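Local coordinates for uncharacterized protein conserved in bacteria (Streptococcus suis, PDB 4FZQ) that probably mediates attachment of the bacterium to host cells, as the G5 domain of the surface antigen HP0197, at residues Y32-G37 with I72-S77. The protein carries 1 engineered substitution. Numbering follows the deposited sequence.
Sequences YLLQEG and ILVKGS
One face of the Tyr32 ring lies over Val74, whose CB stands 3.6 Å from the ring plane and displaced from its centre, in a CH-pi contact; Val74 CG1 reaches on to the phenol oxygen. With CG between its own backbone N and carbonyl carbon (chi1 58°), the ring folds across to the neighbouring strand. This is the antiparallel half of the small mixed sheet at one end of the elongated, helix-free G5 domain: strand 71-75 runs in the middle, bonded on its other side to the parallel strand 18-22 through backbone hydrogen bonds of Leu73 with Glu19 and Arg21. Tyr32 and Val74 form a hydrogen-bonded pair, the straighter bond running from Val74 N to Tyr32 O (2.8 Å, 167°). Leu33 and Leu73 follow as a non-hydrogen-bonded pair on the other face, their side chains barely meeting. The strand bends at Leu34, whose side chain points toward the partner strand; CB packs on Ile72 CG2 at 3.4 Å, while CG meets Val74 CG2. Ile72 O accepts a hydrogen bond from Leu34 N at 2.6 Å, the donor tilted 25° from the carbonyl plane, and the same oxygen lies 3.1 Å from Leu33 CA in a CA-H...O contact.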
ATOM      1  N   TYR A  32      17.940  11.835  13.897  1.00 52.33           N
ATOM      2  CA  TYR A  32      16.767  11.932  14.756  1.00 50.45           C
ATOM      3  C   TYR A  32      15.652  12.607  13.963  1.00 49.23           C
ATOM      4  O   TYR A  32      15.905  13.200  12.913  1.00 49.89           O
ATOM      5  CB  TYR A  32      17.095  12.776  15.990  1.00 50.42           C
ATOM      6  CG  TYR A  32      17.564  14.170  15.641  1.00 48.96           C
ATOM      7  CD1 TYR A  32      18.814  14.380  15.067  1.00 50.56           C
ATOM      8  CD2 TYR A  32      16.734  15.272  15.825  1.00 49.01           C
ATOM      9  CE1 TYR A  32      19.227  15.657  14.679  1.00 50.64           C
ATOM     10  CE2 TYR A  32      17.134  16.551  15.438  1.00 50.12           C
ATOM     11  CZ  TYR A  32      18.383  16.735  14.863  1.00 50.91           C
ATOM     12  OH  TYR A  32      18.789  17.989  14.456  1.00 51.98           O
ATOM     13  N   LEU A  33      14.416  12.524  14.440  1.00 44.87           N
ATOM     14  CA  LEU A  33      13.347  13.188  13.719  1.00 43.41           C
ATOM     15  C   LEU A  33      13.117  14.545  14.349  1.00 40.84           C
ATOM     16  O   LEU A  33      13.079  14.671  15.566  1.00 40.60           O
ATOM     17  CB  LEU A  33      12.062  12.350  13.712  1.00 45.25           C
ATOM     18  CG  LEU A  33      11.322  11.918  14.976  1.00 47.78           C
ATOM     19  CD1 LEU A  33      10.811  13.121  15.749  1.00 48.50           C
ATOM     20  CD2 LEU A  33      10.148  11.032  14.558  1.00 48.34           C
ATOM     21  N   LEU A  34      13.001  15.566  13.509  1.00 40.70           N
ATOM     22  CA  LEU A  34      12.787  16.926  13.979  1.00 38.50           C
ATOM     23  C   LEU A  34      11.336  17.096  14.402  1.00 37.54           C
ATOM     24  O   LEU A  34      11.032  17.845  15.327  1.00 38.39           O
ATOM     25  CB  LEU A  34      13.108  17.922  12.872  1.00 38.20           C
ATOM     26  CG  LEU A  34      14.073  19.047  13.231  1.00 39.52           C
ATOM     27  CD1 LEU A  34      14.085  20.060  12.096  1.00 37.41           C
ATOM     28  CD2 LEU A  34      13.652  19.706  14.538  1.00 37.27           C
ATOM     29  N   GLN A  35      10.440  16.418  13.693  1.00 29.52           N
ATOM     30  CA  GLN A  35       9.025  16.464  14.012  1.00 29.89           C
ATOM     31  C   GLN A  35       8.368  15.246  13.377  1.00 28.81           C
ATOM     32  O   GLN A  35       8.794  14.776  12.320  1.00 25.60           O
ATOM     33  CB  GLN A  35       8.390  17.777  13.530  1.00 29.70           C
ATOM     34  CG  GLN A  35       7.990  17.826  12.078  1.00 33.39           C
ATOM     35  CD  GLN A  35       7.431  19.188  11.667  1.00 34.99           C
ATOM     36  OE1 GLN A  35       6.952  19.359  10.546  1.00 35.34           O
ATOM     37  NE2 GLN A  35       7.501  20.164  12.569  1.00 36.96           N
ATOM     38  N   GLU A  36       7.340  14.724  14.037  1.00 37.19           N
ATOM     39  CA  GLU A  36       6.670  13.526  13.556  1.00 39.52           C
ATOM     40  C   GLU A  36       5.735  13.729  12.377  1.00 37.06           C
ATOM     41  O   GLU A  36       5.444  12.787  11.649  1.00 34.09           O
ATOM     42  CB  GLU A  36       5.933  12.850  14.718  1.00 44.29           C
ATOM     43  CG  GLU A  36       6.875  12.478  15.868  1.00 51.97           C
ATOM     44  CD  GLU A  36       6.425  11.252  16.652  1.00 56.76           C
ATOM     45  OE1 GLU A  36       5.385  11.325  17.348  1.00 58.36           O
ATOM     46  OE2 GLU A  36       7.122  10.214  16.568  1.00 60.73           O
ATOM     47  N   GLY A  37       5.269  14.956  12.194  1.00 35.00           N
ATOM     48  CA  GLY A  37       4.375  15.241  11.087  1.00 36.92           C
ATOM     49  C   GLY A  37       3.019  14.569  11.173  1.00 36.37           C
ATOM     50  O   GLY A  37       2.900  13.444  11.653  1.00 38.39           O
ATOM     51  N   ILE A  72       9.951  15.239   9.722  1.00 27.34           N
ATOM     52  CA  ILE A  72      11.294  15.635   9.324  1.00 25.65           C
ATOM     53  C   ILE A  72      12.359  14.734   9.931  1.00 25.61           C
ATOM     54  O   ILE A  72      12.474  14.624  11.156  1.00 24.00           O
ATOM     55  CB  ILE A  72      11.614  17.108   9.719  1.00 25.39           C
ATOM     56  CG1 ILE A  72      10.841  18.091   8.836  1.00 26.64           C
ATOM     57  CG2 ILE A  72      13.087  17.389   9.521  1.00 23.75           C
ATOM     58  CD1 ILE A  72       9.972  17.556   7.693  1.00 42.95           C
ATOM     59  N   LEU A  73      13.136  14.089   9.067  1.00 22.57           N
ATOM     60  CA  LEU A  73      14.213  13.226   9.525  1.00 23.71           C
ATOM     61  C   LEU A  73      15.521  13.979   9.286  1.00 23.38           C
ATOM     62  O   LEU A  73      15.796  14.421   8.170  1.00 21.23           O
ATOM     63  CB  LEU A  73      14.224  11.904   8.758  1.00 26.14           C
ATOM     64  CG  LEU A  73      15.145  10.849   9.389  1.00 30.20           C
ATOM     65  CD1 LEU A  73      14.488  10.345  10.667  1.00 30.43           C
ATOM     66  CD2 LEU A  73      15.398   9.690   8.436  1.00 30.11           C
ATOM     67  N   VAL A  74      16.312  14.138  10.340  1.00 23.15           N
ATOM     68  CA  VAL A  74      17.584  14.849  10.249  1.00 24.11           C
ATOM     69  C   VAL A  74      18.734  13.857  10.407  1.00 25.93           C
ATOM     70  O   VAL A  74      18.790  13.114  11.383  1.00 24.75           O
ATOM     71  CB  VAL A  74      17.690  15.946  11.347  1.00 25.51           C
ATOM     72  CG1 VAL A  74      18.907  16.806  11.101  1.00 27.32           C
ATOM     73  CG2 VAL A  74      16.438  16.823  11.346  1.00 24.71           C
ATOM     74  N   LYS A  75      19.645  13.836   9.439  1.00 32.93           N
ATOM     75  CA  LYS A  75      20.773  12.919   9.492  1.00 33.55           C
ATOM     76  C   LYS A  75      22.114  13.594   9.208  1.00 35.96           C
ATOM     77  O   LYS A  75      22.181  14.742   8.739  1.00 35.51           O
ATOM     78  CB  LYS A  75      20.549  11.765   8.521  1.00 32.76           C
ATOM     79  CG  LYS A  75      20.262  12.205   7.108  1.00 32.14           C
ATOM     80  CD  LYS A  75      19.999  11.008   6.209  1.00 31.41           C
ATOM     81  CE  LYS A  75      21.219  10.120   6.093  1.00 33.05           C
ATOM     82  NZ  LYS A  75      20.993   9.000   5.140  1.00 34.26           N
ATOM     83  N   GLY A  76      23.181  12.854   9.489  1.00 36.52           N
ATOM     84  CA  GLY A  76      24.518  13.377   9.311  1.00 38.60           C
ATOM     85  C   GLY A  76      25.171  13.061   7.990  1.00 40.04           C
ATOM     86  O   GLY A  76      26.394  12.950   7.912  1.00 41.71           O
ATOM     87  N   SER A  77      24.366  12.893   6.947  1.00 37.42           N
ATOM     88  CA  SER A  77      24.913  12.622   5.621  1.00 37.25           C
ATOM     89  C   SER A  77      24.001  13.273   4.597  1.00 36.38           C
ATOM     90  O   SER A  77      22.852  13.563   4.899  1.00 36.50           O
ATOM     91  CB  SER A  77      24.973  11.123   5.353  1.00 36.99           C
ATOM     92  OG  SER A  77      25.462  10.409   6.470  1.00 43.95           O
TER